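Local atomic coordinates of possible HxlR family transcriptional factor (Thermoplasma volcanium, PDB entry 3DF8), a protein that probably binds DNA through a winged helix-turn-helix domain and regulates transcription, as in other proteins of the HxlR family. Residues S40-F45 with L72-S77; D47-S50 with S56-I59. All coordinates share one frame; numbering follows the deposited sequence.

Overall arrangement
Both contacts lie in the HxlR-like helix-turn-helix region, with their centres about 13 Å apart. Along the chain, R42 of interaction 1 comes first. Helix 45-50 and helix 57-69 follow and meet in interaction 2. The chain then returns in strand 73-77 to complete interaction 1, so the helix pair falls between its two halves. The two sites also touch: F45 CZ packs 3.5 Å from S57 O, and Q43 OE1 lies near I48 CG1. Interaction 2 joins the two helices. Interaction 1 ties the loop before them to the hairpin of strands 73-77 and 81-85. This layout is consistent with a winged-helix DNA-binding domain in each of the two subunits.

Interaction 1 of 2, residues S40-F45 with L72-S77; sequences STRQNF and LVERRS
R42 and E74 form a two-pronged salt bridge, the main polar link of this contact. The guanidinium of R42 approaches end-on, and each terminal nitrogen takes one carboxylate oxygen. R42 NH1 donates to E74 OE1 over 2.8 Å, and the bond is nearly straight at 170°. OE1 lies in the guanidinium plane; NH1 meets it on the syn side, somewhat out of the carboxylate plane. The second bond, R42 NH2 to E74 OE2, is also 2.8 Å but more bent, at 150°. Here NH2 meets OE2 from above the carboxylate plane, and the planes of the two flat groups are 38° apart. The chain of E74 bends at chi2, which swings its carboxylate toward R42. A bond from the inner nitrogen of the guanidinium, R42 NE, goes to T82 OG1 on the partner strand 81-85. Bonds at NE, NH1 and NH2 together should fix the rotation of the group.

The nonpolar part comes from R76, which touches through CB and CD. Its CB lies over one face of the R42 guanidinium, 3.4 Å from R42 NH2. R76 CD reaches the same group nearer its rim, 4.1 Å from R42 NE. The chain of R76 is extended, and its charged end leads away from R42. The two NE atoms of R42 and R76 are 5.4 Å apart. The pairing with E74 would offset the charge of R42.

Backbone bonds place the contact in the fold. E74 pairs with A84 and R76 with T82 across the hairpin, while Q43 is bonded to Y83. The segment 40-45, between helices 29-36 and 45-50, is held against this hairpin, which is consistent with the wing of a winged helix-turn-helix domain.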
loop_
_atom_site.group_PDB
_atom_site.type_symbol
_atom_site.label_atom_id
_atom_site.label_comp_id
_atom_site.label_asym_id
_atom_site.label_seq_id
_atom_site.Cartn_x
_atom_site.Cartn_y
_atom_site.Cartn_z
ATOM N N SER A 40 5.766 -20.079 -11.672
ATOM C CA SER A 40 4.759 -21.085 -12.077
ATOM C C SER A 40 4.492 -22.188 -11.046
ATOM O O SER A 40 3.771 -23.159 -11.323
ATOM C CB SER A 40 5.200 -21.768 -13.367
ATOM O OG SER A 40 6.205 -21.017 -14.017
ATOM N N THR A 41 5.085 -22.049 -9.870
ATOM C CA THR A 41 5.186 -23.169 -8.945
ATOM C C THR A 41 5.094 -22.567 -7.578
ATOM O O THR A 41 5.497 -21.415 -7.394
ATOM C CB THR A 41 6.572 -23.897 -9.069
ATOM O OG1 THR A 41 7.637 -22.961 -8.838
ATOM C CG2 THR A 41 6.755 -24.518 -10.444
ATOM N N ARG A 42 4.577 -23.335 -6.618
ATOM C CA ARG A 42 4.650 -22.919 -5.219
ATOM C C ARG A 42 6.114 -22.687 -4.843
ATOM O O ARG A 42 6.986 -23.474 -5.207
ATOM C CB ARG A 42 4.054 -23.995 -4.307
ATOM C CG ARG A 42 2.572 -24.254 -4.530
ATOM C CD ARG A 42 2.034 -25.280 -3.538
ATOM N NE ARG A 42 2.041 -24.707 -2.186
ATOM C CZ ARG A 42 0.982 -24.156 -1.602
ATOM N NH1 ARG A 42 -0.189 -24.123 -2.263
ATOM N NH2 ARG A 42 1.088 -23.641 -0.371
ATOM N N GLN A 43 6.356 -21.646 -4.051
ATOM C CA GLN A 43 7.721 -21.264 -3.639
ATOM C C GLN A 43 7.995 -21.679 -2.217
ATOM O O GLN A 43 7.104 -21.592 -1.381
ATOM C CB GLN A 43 7.852 -19.751 -3.743
ATOM C CG GLN A 43 7.350 -19.268 -5.110
ATOM C CD GLN A 43 7.307 -17.745 -5.237
ATOM O OE1 GLN A 43 8.103 -17.032 -4.622
ATOM N NE2 GLN A 43 6.398 -17.252 -6.055
ATOM N N ASN A 44 9.238 -22.076 -1.942
ATOM C CA ASN A 44 9.659 -22.339 -0.569
ATOM C C ASN A 44 10.147 -21.044 0.050
ATOM O O ASN A 44 10.163 -19.996 -0.628
ATOM C CB ASN A 44 10.696 -23.469 -0.512
ATOM C CG ASN A 44 11.996 -23.149 -1.259
ATOM O OD1 ASN A 44 12.432 -22.000 -1.363
ATOM N ND2 ASN A 44 12.613 -24.186 -1.800
ATOM N N PHE A 45 10.537 -21.100 1.325
ATOM C CA PHE A 45 10.852 -19.895 2.080
ATOM C C PHE A 45 12.076 -19.202 1.526
ATOM O O PHE A 45 12.081 -17.961 1.395
ATOM C CB PHE A 45 11.053 -20.279 3.514
ATOM C CG PHE A 45 11.202 -19.134 4.446
ATOM C CD1 PHE A 45 10.098 -18.623 5.130
ATOM C CD2 PHE A 45 12.484 -18.623 4.726
ATOM C CE1 PHE A 45 10.254 -17.574 6.057
ATOM C CE2 PHE A 45 12.660 -17.592 5.662
ATOM C CZ PHE A 45 11.536 -17.066 6.315
ATOM N N LEU A 72 -4.785 -14.490 3.541
ATOM C CA LEU A 72 -4.238 -14.109 2.232
ATOM C C LEU A 72 -3.186 -15.087 1.696
ATOM O O LEU A 72 -2.922 -15.085 0.489
ATOM C CB LEU A 72 -3.615 -12.672 2.290
ATOM C CG LEU A 72 -4.653 -11.624 2.783
ATOM C CD1 LEU A 72 -3.988 -10.292 2.753
ATOM C CD2 LEU A 72 -5.899 -11.613 1.879
ATOM N N VAL A 73 -2.552 -15.854 2.589
ATOM C CA VAL A 73 -1.471 -16.823 2.212
ATOM C C VAL A 73 -1.747 -18.150 2.922
ATOM O O VAL A 73 -2.353 -18.175 3.987
ATOM C CB VAL A 73 -0.118 -16.242 2.631
ATOM C CG1 VAL A 73 1.053 -17.278 2.574
ATOM C CG2 VAL A 73 0.207 -15.034 1.748
ATOM N N GLU A 74 -1.346 -19.255 2.296
ATOM C CA GLU A 74 -1.372 -20.541 2.994
ATOM C C GLU A 74 -0.038 -21.246 2.802
ATOM O O GLU A 74 0.663 -21.045 1.766
ATOM C CB GLU A 74 -2.546 -21.403 2.512
ATOM C CG GLU A 74 -2.698 -21.452 1.015
ATOM C CD GLU A 74 -2.009 -22.643 0.359
ATOM O OE1 GLU A 74 -2.234 -22.831 -0.854
ATOM O OE2 GLU A 74 -1.266 -23.390 1.055
ATOM N N ARG A 75 0.329 -22.033 3.825
ATOM C CA ARG A 75 1.542 -22.869 3.804
ATOM C C ARG A 75 1.120 -24.319 3.515
ATOM O O ARG A 75 0.158 -24.813 4.110
ATOM C CB ARG A 75 2.265 -22.784 5.156
ATOM C CG ARG A 75 3.471 -23.738 5.307
ATOM C CD ARG A 75 3.974 -23.834 6.813
ATOM N NE ARG A 75 4.444 -22.543 7.202
ATOM C CZ ARG A 75 3.813 -21.742 8.052
ATOM N NH1 ARG A 75 4.326 -20.540 8.309
ATOM N NH2 ARG A 75 2.668 -22.135 8.611
ATOM N N ARG A 76 1.808 -24.971 2.574
ATOM C CA ARG A 76 1.614 -26.400 2.402
ATOM C C ARG A 76 2.809 -27.142 2.961
ATOM O O ARG A 76 3.900 -26.896 2.492
ATOM C CB ARG A 76 1.524 -26.720 0.909
ATOM C CG ARG A 76 1.232 -28.190 0.625
ATOM C CD ARG A 76 1.252 -28.464 -0.888
ATOM N NE ARG A 76 0.966 -29.863 -1.197
ATOM C CZ ARG A 76 1.891 -30.826 -1.256
ATOM N NH1 ARG A 76 3.180 -30.533 -1.060
ATOM N NH2 ARG A 76 1.537 -32.085 -1.528
ATOM N N SER A 77 2.614 -28.056 3.911
ATOM C CA SER A 77 3.703 -28.873 4.396
ATOM C C SER A 77 3.583 -30.224 3.724
ATOM O O SER A 77 2.664 -31.004 4.031
ATOM C CB SER A 77 3.660 -29.088 5.927
ATOM O OG SER A 77 3.548 -27.878 6.650
#

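Interaction 2 of 2, residues D47-S50 with S56-I59; sequences DIRS and SSTI
R49 NH2 donates to S57 OG over 2.9 Å, the one hydrogen bond between these two segments. It joins helix 45-50 to the first turn of helix 57-69, the two helices of the helix-turn-helix. In this motif the second helix is the one that usually enters the DNA groove, which is probably so here.

The bond is bent, at 141°. S57 OG lies at the guanidinium edge but is tilted 22° from its plane. R49 CG stands anti to the backbone N. The extended start of the chain puts R49 CD 3.6 Å from S57 OG, and the bend at chi3 turns the guanidinium so that NH2 meets OG. The other terminal nitrogen, R49 NH1, is bonded to N46 OD1 one turn back. The guanidinium is therefore held both by its own helix and by the next one. Nonpolar packing also joins the helices: I48 and R49 both touch L60.

S56 is the N-cap of helix 57-69, and its CB is directed away from helix 45-50. Its side chain closes the first turn: I59 N donates to S56 OG over 3.0 Å, nearly straight at 164°.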
loop_
_atom_site.group_PDB
_atom_site.type_symbol
_atom_site.label_atom_id
_atom_site.label_comp_id
_atom_site.label_asym_id
_atom_site.label_seq_id
_atom_site.Cartn_x
_atom_site.Cartn_y
_atom_site.Cartn_z
ATOM N N ASP A 47 13.133 -19.313 -1.596
ATOM C CA ASP A 47 12.748 -18.739 -2.915
ATOM C C ASP A 47 12.196 -17.313 -2.716
ATOM O O ASP A 47 12.534 -16.369 -3.447
ATOM C CB ASP A 47 11.602 -19.528 -3.585
ATOM C CG ASP A 47 12.011 -20.893 -4.133
ATOM O OD1 ASP A 47 13.207 -21.072 -4.534
ATOM O OD2 ASP A 47 11.088 -21.781 -4.198
ATOM N N ILE A 48 11.297 -17.206 -1.744
ATOM C CA ILE A 48 10.626 -15.944 -1.413
ATOM C C ILE A 48 11.644 -14.933 -0.897
ATOM O O ILE A 48 11.729 -13.812 -1.401
ATOM C CB ILE A 48 9.513 -16.139 -0.372
ATOM C CG1 ILE A 48 8.428 -17.060 -0.923
ATOM C CG2 ILE A 48 8.869 -14.817 -0.020
ATOM C CD1 ILE A 48 7.551 -17.711 0.225
ATOM N N ARG A 49 12.432 -15.341 0.098
ATOM C CA ARG A 49 13.433 -14.460 0.704
ATOM C C ARG A 49 14.445 -13.942 -0.331
ATOM O O ARG A 49 14.759 -12.746 -0.356
ATOM C CB ARG A 49 14.131 -15.202 1.863
ATOM C CG ARG A 49 15.247 -14.418 2.583
ATOM C CD ARG A 49 15.952 -15.273 3.677
ATOM N NE ARG A 49 16.579 -16.460 3.092
ATOM C CZ ARG A 49 16.688 -17.656 3.678
ATOM N NH1 ARG A 49 17.277 -18.642 3.023
ATOM N NH2 ARG A 49 16.212 -17.885 4.905
ATOM N N SER A 50 14.904 -14.833 -1.222
ATOM C CA SER A 50 15.868 -14.483 -2.264
ATOM C C SER A 50 15.324 -13.491 -3.269
ATOM O O SER A 50 16.088 -12.764 -3.910
ATOM C CB SER A 50 16.276 -15.738 -3.018
ATOM O OG SER A 50 17.062 -16.563 -2.187
ATOM N N SER A 56 14.926 -9.927 6.074
ATOM C CA SER A 56 15.466 -10.940 6.998
ATOM C C SER A 56 14.524 -12.138 7.103
ATOM O O SER A 56 13.325 -12.031 6.811
ATOM C CB SER A 56 15.681 -10.356 8.395
ATOM O OG SER A 56 14.420 -10.001 8.943
ATOM N N SER A 57 15.077 -13.288 7.494
ATOM C CA SER A 57 14.234 -14.465 7.739
ATOM C C SER A 57 13.189 -14.142 8.799
ATOM O O SER A 57 12.047 -14.552 8.678
ATOM C CB SER A 57 15.053 -15.663 8.197
ATOM O OG SER A 57 15.895 -16.101 7.158
ATOM N N THR A 58 13.600 -13.437 9.854
ATOM C CA THR A 58 12.675 -13.102 10.941
ATOM C C THR A 58 11.477 -12.289 10.432
ATOM O O THR A 58 10.341 -12.615 10.747
ATOM C CB THR A 58 13.371 -12.404 12.140
ATOM O OG1 THR A 58 14.283 -13.321 12.778
ATOM C CG2 THR A 58 12.327 -11.913 13.182
ATOM N N ILE A 59 11.739 -11.221 9.687
ATOM C CA ILE A 59 10.648 -10.377 9.177
ATOM C C ILE A 59 9.795 -11.174 8.194
ATOM O O ILE A 59 8.553 -11.092 8.208
ATOM C CB ILE A 59 11.188 -9.046 8.541
ATOM C CG1 ILE A 59 11.908 -8.215 9.623
ATOM C CG2 ILE A 59 10.050 -8.283 7.750
ATOM C CD1 ILE A 59 11.043 -7.831 10.783
#